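Local atomic coordinates of beta-porphyranase B (Bacteroides plebeius, PDB entry 4AWD), a protein that hydrolyses the sulfated red-algal polysaccharide porphyran at linkages between beta-D-galactopyranose and alpha-L-galactopyranose-6-sulfate, releasing mostly disaccharides. Residues S72-N77 against A123-K128; M232-A237 against Y256-Y261. All blocks are in the same frame, centred on the assembly; numbering follows the deposited sequence.

Interaction 1 (S72-N77 against A123-K128)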
ATOM      1  N   SER A  72       2.851  12.210   2.206  1.00 12.72           N
ATOM      2  CA  SER A  72       1.396  12.057   2.187  1.00 13.17           C
ATOM      3  C   SER A  72       0.706  13.042   3.131  1.00 12.99           C
ATOM      4  O   SER A  72       1.081  13.145   4.294  1.00 13.40           O
ATOM      5  CB  SER A  72       1.004  10.634   2.580  1.00 13.07           C
ATOM      6  OG  SER A  72      -0.370  10.570   2.925  1.00 13.35           O
ATOM      7  N   PRO A  73      -0.311  13.762   2.639  1.00 13.06           N
ATOM      8  CA  PRO A  73      -1.113  14.623   3.524  1.00 13.09           C
ATOM      9  C   PRO A  73      -2.137  13.839   4.362  1.00 13.52           C
ATOM     10  O   PRO A  73      -2.809  14.415   5.219  1.00 14.17           O
ATOM     11  CB  PRO A  73      -1.854  15.521   2.544  1.00 13.13           C
ATOM     12  CG  PRO A  73      -2.002  14.699   1.308  1.00 12.68           C
ATOM     13  CD  PRO A  73      -0.798  13.780   1.247  1.00 12.79           C
ATOM     14  N   TYR A  74      -2.250  12.536   4.123  1.00 13.56           N
ATOM     15  CA  TYR A  74      -3.324  11.739   4.718  1.00 13.60           C
ATOM     16  C   TYR A  74      -2.928  11.002   6.001  1.00 13.39           C
ATOM     17  O   TYR A  74      -3.719  10.899   6.927  1.00 13.44           O
ATOM     18  CB  TYR A  74      -3.871  10.755   3.687  1.00 13.06           C
ATOM     19  CG  TYR A  74      -4.360  11.417   2.396  1.00 14.00           C
ATOM     20  CD1 TYR A  74      -5.454  12.288   2.403  1.00 12.81           C
ATOM     21  CD2 TYR A  74      -3.739  11.148   1.167  1.00 11.88           C
ATOM     22  CE1 TYR A  74      -5.910  12.873   1.230  1.00 14.20           C
ATOM     23  CE2 TYR A  74      -4.192  11.719  -0.007  1.00 12.46           C
ATOM     24  CZ  TYR A  74      -5.280  12.575   0.026  1.00 14.07           C
ATOM     25  OH  TYR A  74      -5.735  13.144  -1.137  1.00 14.25           O
ATOM     26  N   TRP A  75      -1.707  10.488   6.028  1.00 13.49           N
ATOM     27  CA  TRP A  75      -1.141   9.857   7.192  1.00 13.82           C
ATOM     28  C   TRP A  75       0.089  10.681   7.551  1.00 14.54           C
ATOM     29  O   TRP A  75       1.193  10.455   7.043  1.00 15.07           O
ATOM     30  CB  TRP A  75      -0.775   8.412   6.869  1.00 14.01           C
ATOM     31  CG  TRP A  75      -0.469   7.567   8.061  1.00 12.70           C
ATOM     32  CD1 TRP A  75      -0.441   7.968   9.367  1.00 11.49           C
ATOM     33  CD2 TRP A  75      -0.100   6.181   8.055  1.00 11.41           C
ATOM     34  NE1 TRP A  75      -0.099   6.915  10.177  1.00 10.98           N
ATOM     35  CE2 TRP A  75       0.115   5.803   9.402  1.00 10.87           C
ATOM     36  CE3 TRP A  75       0.052   5.214   7.046  1.00 11.02           C
ATOM     37  CZ2 TRP A  75       0.486   4.504   9.770  1.00  7.98           C
ATOM     38  CZ3 TRP A  75       0.424   3.917   7.413  1.00  9.44           C
ATOM     39  CH2 TRP A  75       0.640   3.580   8.770  1.00  8.78           C
ATOM     40  N   THR A  76      -0.128  11.660   8.416  1.00 14.71           N
ATOM     41  CA  THR A  76       0.830  12.727   8.691  1.00 15.50           C
ATOM     42  C   THR A  76       1.862  12.309   9.753  1.00 15.23           C
ATOM     43  O   THR A  76       3.055  12.638   9.663  1.00 14.35           O
ATOM     44  CB  THR A  76       0.054  13.980   9.157  1.00 15.42           C
ATOM     45  OG1 THR A  76      -0.490  14.638   8.010  1.00 17.62           O
ATOM     46  CG2 THR A  76       0.954  14.960   9.883  1.00 18.55           C
ATOM     47  N   ASN A  77       1.374  11.589  10.760  1.00 14.71           N
ATOM     48  CA  ASN A  77       2.218  11.074  11.825  1.00 14.57           C
ATOM     49  C   ASN A  77       2.195   9.555  11.833  1.00 14.04           C
ATOM     50  O   ASN A  77       1.139   8.941  12.013  1.00 14.06           O
ATOM     51  CB  ASN A  77       1.782  11.660  13.174  1.00 14.32           C
ATOM     52  CG  ASN A  77       1.880  13.170  13.196  1.00 14.41           C
ATOM     53  OD1 ASN A  77       2.982  13.738  13.204  1.00 14.62           O
ATOM     54  ND2 ASN A  77       0.730  13.833  13.181  1.00 12.42           N
ATOM     55  N   ALA A 123       6.121   8.194   3.248  1.00  9.43           N
ATOM     56  CA  ALA A 123       4.745   7.944   2.854  1.00  9.21           C
ATOM     57  C   ALA A 123       4.412   8.799   1.644  1.00  9.52           C
ATOM     58  O   ALA A 123       4.236  10.029   1.770  1.00  9.38           O
ATOM     59  CB  ALA A 123       3.795   8.255   3.983  1.00  8.68           C
ATOM     60  N   VAL A 124       4.338   8.146   0.483  1.00  9.27           N
ATOM     61  CA  VAL A 124       3.953   8.801  -0.787  1.00  8.84           C
ATOM     62  C   VAL A 124       2.460   8.598  -1.090  1.00  8.67           C
ATOM     63  O   VAL A 124       1.942   7.496  -0.970  1.00  8.75           O
ATOM     64  CB  VAL A 124       4.796   8.251  -1.967  1.00  8.27           C
ATOM     65  CG1 VAL A 124       4.426   8.920  -3.259  1.00  7.36           C
ATOM     66  CG2 VAL A 124       6.264   8.451  -1.707  1.00  8.83           C
ATOM     67  N   ALA A 125       1.779   9.662  -1.494  1.00  8.81           N
ATOM     68  CA  ALA A 125       0.384   9.575  -1.916  1.00  8.59           C
ATOM     69  C   ALA A 125       0.225  10.183  -3.294  1.00  9.36           C
ATOM     70  O   ALA A 125       0.780  11.255  -3.573  1.00 10.03           O
ATOM     71  CB  ALA A 125      -0.531  10.290  -0.921  1.00  7.93           C
ATOM     72  N   SER A 126      -0.517   9.517  -4.166  1.00  9.40           N
ATOM     73  CA  SER A 126      -0.910  10.163  -5.419  1.00 10.07           C
ATOM     74  C   SER A 126      -1.717  11.432  -5.124  1.00 10.18           C
ATOM     75  O   SER A 126      -2.441  11.522  -4.122  1.00  9.41           O
ATOM     76  CB  SER A 126      -1.680   9.205  -6.347  1.00 10.04           C
ATOM     77  OG  SER A 126      -2.813   8.612  -5.707  1.00 11.65           O
ATOM     78  N   VAL A 127      -1.544  12.426  -5.987  1.00 10.68           N
ATOM     79  CA  VAL A 127      -2.255  13.693  -5.865  1.00 11.16           C
ATOM     80  C   VAL A 127      -3.747  13.477  -6.126  1.00 11.49           C
ATOM     81  O   VAL A 127      -4.592  13.975  -5.400  1.00 11.01           O
ATOM     82  CB  VAL A 127      -1.657  14.772  -6.816  1.00 11.06           C
ATOM     83  CG1 VAL A 127      -2.621  15.942  -7.022  1.00 10.35           C
ATOM     84  CG2 VAL A 127      -0.351  15.260  -6.254  1.00 10.54           C
ATOM     85  N   LYS A 128      -4.051  12.703  -7.154  1.00 12.11           N
ATOM     86  CA  LYS A 128      -5.419  12.445  -7.505  1.00 13.03           C
ATOM     87  C   LYS A 128      -5.915  11.281  -6.669  1.00 13.34           C
ATOM     88  O   LYS A 128      -5.125  10.437  -6.234  1.00 13.99           O
ATOM     89  CB  LYS A 128      -5.544  12.179  -9.002  1.00 13.18           C
ATOM     90  CG  LYS A 128      -5.240  13.394  -9.880  1.00 14.79           C
ATOM     91  CD  LYS A 128      -6.091  13.301 -11.130  1.00 21.14           C
ATOM     92  CE  LYS A 128      -5.644  14.209 -12.260  1.00 24.23           C
ATOM     93  NZ  LYS A 128      -6.600  14.056 -13.426  1.00 26.36           N
TER
HETATM   94  O   HOH W   1      -4.968  12.258  -3.313  1.00  2.00           O
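S72 packs against A123 and A125 of strand 117-126 and forms the tight part of this contact. Its backbone N donates to A123 O at 2.6 Å, and the donor is tilted 24° from the carbonyl plane. Its CB lies 3.9 Å from A123 CB and 3.8 Å from A125 CB, so the serine packs on two small methyl groups of one strand face. The loop between strands 68-69 and 82-84 of the GH16 fold is held here. With chi1 at 164°, S72 OG stands beside its own carbonyl carbon, where it can accept from Y74 N at 3.0 Å in an ST turn. H283 on strand 281-285 also bonds this hydroxyl. The turn brings the Y74 ring alongside strand 117-126, where its CD2 edge meets A125 CB at 3.9 Å. P73 CG covers one ring face over its centre, and the ring also stacks with F281. The looser side lies toward the phenol end. There Y74 OH reaches the strand end through a water, which donates to S126 O and V127 O. W75 probably binds substrate. The direct bond at S72 and the water bridge at Y74 probably limit the movement of the backbone just before W75.

Interaction 2 (M232-A237 against Y256-Y261)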
ATOM      1  N   MET A 232       2.501 -18.131  -1.724  1.00 21.70           N
ATOM      2  CA  MET A 232       3.959 -18.318  -1.675  1.00 21.83           C
ATOM      3  C   MET A 232       4.725 -17.313  -2.520  1.00 20.82           C
ATOM      4  O   MET A 232       4.438 -17.108  -3.699  1.00 20.86           O
ATOM      5  CB  MET A 232       4.352 -19.746  -2.092  1.00 22.48           C
ATOM      6  CG  MET A 232       3.723 -20.868  -1.245  1.00 24.56           C
ATOM      7  SD  MET A 232       4.317 -20.906   0.462  1.00 30.94           S
ATOM      8  CE  MET A 232       5.918 -21.721   0.260  1.00 27.81           C
ATOM      9  N   THR A 233       5.740 -16.726  -1.917  1.00 19.79           N
ATOM     10  CA  THR A 233       6.441 -15.621  -2.528  1.00 18.94           C
ATOM     11  C   THR A 233       7.947 -15.730  -2.266  1.00 18.50           C
ATOM     12  O   THR A 233       8.376 -16.533  -1.451  1.00 18.70           O
ATOM     13  CB  THR A 233       5.741 -14.309  -2.066  1.00 19.33           C
ATOM     14  OG1 THR A 233       5.005 -13.750  -3.173  1.00 20.32           O
ATOM     15  CG2 THR A 233       6.675 -13.309  -1.455  1.00 17.09           C
ATOM     16  N   ASP A 234       8.756 -14.977  -2.996  1.00 18.00           N
ATOM     17  CA  ASP A 234      10.202 -15.018  -2.803  1.00 17.28           C
ATOM     18  C   ASP A 234      10.615 -13.978  -1.764  1.00 16.78           C
ATOM     19  O   ASP A 234       9.890 -13.006  -1.563  1.00 15.98           O
ATOM     20  CB  ASP A 234      10.913 -14.752  -4.127  1.00 17.30           C
ATOM     21  CG  ASP A 234      10.507 -15.724  -5.203  1.00 17.39           C
ATOM     22  OD1 ASP A 234      10.880 -16.915  -5.106  1.00 17.64           O
ATOM     23  OD2 ASP A 234       9.817 -15.299  -6.146  1.00 17.78           O
ATOM     24  N   PRO A 235      11.786 -14.169  -1.108  1.00 16.54           N
ATOM     25  CA  PRO A 235      12.217 -13.208  -0.074  1.00 16.29           C
ATOM     26  C   PRO A 235      12.169 -11.762  -0.607  1.00 16.30           C
ATOM     27  O   PRO A 235      12.840 -11.439  -1.593  1.00 16.64           O
ATOM     28  CB  PRO A 235      13.644 -13.661   0.260  1.00 15.49           C
ATOM     29  CG  PRO A 235      13.681 -15.111  -0.105  1.00 15.79           C
ATOM     30  CD  PRO A 235      12.789 -15.238  -1.312  1.00 16.42           C
ATOM     31  N   SER A 236      11.351 -10.919   0.019  1.00 16.09           N
ATOM     32  CA  SER A 236      10.986  -9.633  -0.578  1.00 16.22           C
ATOM     33  C   SER A 236      12.164  -8.664  -0.760  1.00 16.39           C
ATOM     34  O   SER A 236      12.158  -7.846  -1.668  1.00 15.59           O
ATOM     35  CB  SER A 236       9.850  -8.976   0.204  1.00 15.73           C
ATOM     36  OG  SER A 236      10.203  -8.832   1.563  1.00 16.03           O
ATOM     37  N   ALA A 237      13.183  -8.793   0.084  1.00 17.24           N
ATOM     38  CA  ALA A 237      14.360  -7.911   0.039  1.00 17.83           C
ATOM     39  C   ALA A 237      15.460  -8.351  -0.929  1.00 18.53           C
ATOM     40  O   ALA A 237      16.383  -7.586  -1.210  1.00 18.53           O
ATOM     41  CB  ALA A 237      14.933  -7.737   1.428  1.00 17.33           C
ATOM     42  N   TYR A 256      -1.976 -10.560  -7.865  1.00 12.68           N
ATOM     43  CA  TYR A 256      -0.990 -11.153  -8.767  1.00 12.57           C
ATOM     44  C   TYR A 256       0.429 -10.946  -8.260  1.00 12.27           C
ATOM     45  O   TYR A 256       0.812  -9.849  -7.860  1.00 11.72           O
ATOM     46  CB  TYR A 256      -1.145 -10.595 -10.182  1.00 12.52           C
ATOM     47  CG  TYR A 256      -2.472 -10.962 -10.814  1.00 14.01           C
ATOM     48  CD1 TYR A 256      -3.658 -10.315 -10.435  1.00 12.93           C
ATOM     49  CD2 TYR A 256      -2.547 -11.972 -11.784  1.00 14.87           C
ATOM     50  CE1 TYR A 256      -4.874 -10.660 -10.994  1.00 13.07           C
ATOM     51  CE2 TYR A 256      -3.773 -12.326 -12.355  1.00 15.25           C
ATOM     52  CZ  TYR A 256      -4.927 -11.662 -11.956  1.00 15.34           C
ATOM     53  OH  TYR A 256      -6.136 -12.006 -12.514  1.00 15.88           O
ATOM     54  N   TYR A 257       1.186 -12.029  -8.258  1.00 12.20           N
ATOM     55  CA  TYR A 257       2.584 -11.983  -7.925  1.00 12.60           C
ATOM     56  C   TYR A 257       3.334 -12.398  -9.166  1.00 12.74           C
ATOM     57  O   TYR A 257       3.038 -13.439  -9.718  1.00 13.55           O
ATOM     58  CB  TYR A 257       2.888 -12.956  -6.783  1.00 12.30           C
ATOM     59  CG  TYR A 257       4.349 -13.046  -6.427  1.00 11.92           C
ATOM     60  CD1 TYR A 257       5.040 -11.917  -5.974  1.00 10.54           C
ATOM     61  CD2 TYR A 257       5.043 -14.248  -6.542  1.00 11.21           C
ATOM     62  CE1 TYR A 257       6.365 -11.983  -5.640  1.00 11.25           C
ATOM     63  CE2 TYR A 257       6.393 -14.325  -6.211  1.00 11.52           C
ATOM     64  CZ  TYR A 257       7.046 -13.191  -5.752  1.00 12.38           C
ATOM     65  OH  TYR A 257       8.379 -13.242  -5.401  1.00 13.23           O
ATOM     66  N   ASP A 258       4.293 -11.587  -9.602  1.00 13.03           N
ATOM     67  CA  ASP A 258       5.047 -11.839 -10.836  1.00 13.58           C
ATOM     68  C   ASP A 258       4.157 -12.253 -12.045  1.00 13.76           C
ATOM     69  O   ASP A 258       4.517 -13.109 -12.853  1.00 13.56           O
ATOM     70  CB  ASP A 258       6.201 -12.822 -10.572  1.00 13.75           C
ATOM     71  CG  ASP A 258       7.372 -12.184  -9.810  1.00 14.34           C
ATOM     72  OD1 ASP A 258       7.455 -10.929  -9.733  1.00 14.99           O
ATOM     73  OD2 ASP A 258       8.231 -12.941  -9.299  1.00 14.14           O
ATOM     74  N   GLY A 259       2.989 -11.618 -12.147  1.00 14.24           N
ATOM     75  CA  GLY A 259       2.053 -11.838 -13.247  1.00 14.79           C
ATOM     76  C   GLY A 259       1.166 -13.073 -13.125  1.00 15.21           C
ATOM     77  O   GLY A 259       0.397 -13.369 -14.034  1.00 15.87           O
ATOM     78  N   LYS A 260       1.251 -13.790 -12.011  1.00 14.77           N
ATOM     79  CA  LYS A 260       0.463 -14.999 -11.846  1.00 15.22           C
ATOM     80  C   LYS A 260      -0.614 -14.789 -10.801  1.00 14.78           C
ATOM     81  O   LYS A 260      -0.338 -14.292  -9.714  1.00 14.65           O
ATOM     82  CB  LYS A 260       1.362 -16.188 -11.433  1.00 15.81           C
ATOM     83  CG  LYS A 260       2.395 -16.638 -12.494  1.00 17.76           C
ATOM     84  CD  LYS A 260       3.461 -17.573 -11.882  1.00 22.46           C
ATOM     85  CE  LYS A 260       4.673 -16.796 -11.291  1.00 24.39           C
ATOM     86  NZ  LYS A 260       4.525 -16.377  -9.852  1.00 22.67           N
ATOM     87  N   TYR A 261      -1.840 -15.194 -11.119  1.00 14.60           N
ATOM     88  CA  TYR A 261      -2.939 -15.114 -10.156  1.00 14.17           C
ATOM     89  C   TYR A 261      -2.596 -15.833  -8.847  1.00 13.86           C
ATOM     90  O   TYR A 261      -2.142 -16.975  -8.864  1.00 14.00           O
ATOM     91  CB  TYR A 261      -4.210 -15.683 -10.759  1.00 13.87           C
ATOM     92  CG  TYR A 261      -5.363 -15.834  -9.779  1.00 15.20           C
ATOM     93  CD1 TYR A 261      -5.472 -16.970  -8.984  1.00 14.87           C
ATOM     94  CD2 TYR A 261      -6.359 -14.856  -9.672  1.00 14.26           C
ATOM     95  CE1 TYR A 261      -6.525 -17.134  -8.112  1.00 15.73           C
ATOM     96  CE2 TYR A 261      -7.410 -15.007  -8.796  1.00 15.07           C
ATOM     97  CZ  TYR A 261      -7.490 -16.155  -8.019  1.00 15.67           C
ATOM     98  OH  TYR A 261      -8.518 -16.335  -7.135  1.00 15.04           O
TER
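Y257 OH is gripped twice by D234. The phenol donates to D234 OD2 at 2.6 Å, meeting the carboxylate on its anti side and 25° out of its plane. It also accepts from D234 N at 3.0 Å. D234 OD2 lies at the ring edge, in its plane, and the carboxylate plane is turned 43° from the ring. The aspartate CG stands beside its own backbone N (chi1 -57°), which lets OD2 and N close on the same hydroxyl. T233 covers one face of the ring. Its OG1 lies 3.1 Å above the plane, over the centre, and its CB makes a CH-pi contact 4.2 Å from the centroid. Y257 starts a type I' turn that ends at K260, the tight link of a beta hairpin between strands 252-257 and 260-265. Y257 O closes the turn by accepting from K260 N at 2.9 Å, and K260 NZ reaches it from the opposite face of the carbonyl plane. D258, inside the turn, sets OD2 over the other face of the Y257 ring, toward its rim. D258 OD1 bonds T242 N, and OD2 bonds H241. D234 OD2 and D258 OD2 are 4.2 Å apart; the phenol proton and the H241 bond probably ease their repulsion.

How the interactions relate
The two contacts lie on opposite sides of the chain's centre, with nearest atoms about 17 Å apart and no touch. Both fix a loop to strands of the GH16 fold, but not to the same strands. Interaction 1 is buried and uses strand 117-126, with strand 281-285 beside it. It probably lies on the substrate side, since it holds W75 and lies near E287, both likely substrate-binding residues. Interaction 2 is only partly buried and uses the hairpin of 252-257 and 260-265, next to strand 241-249. Their chemistry differs accordingly. In 72-77 with 123-128, backbone, methyl groups and a bridging water share the work. In 232-237 with 256-261, one aromatic side chain carries nearly everything, and carboxylates gather round it.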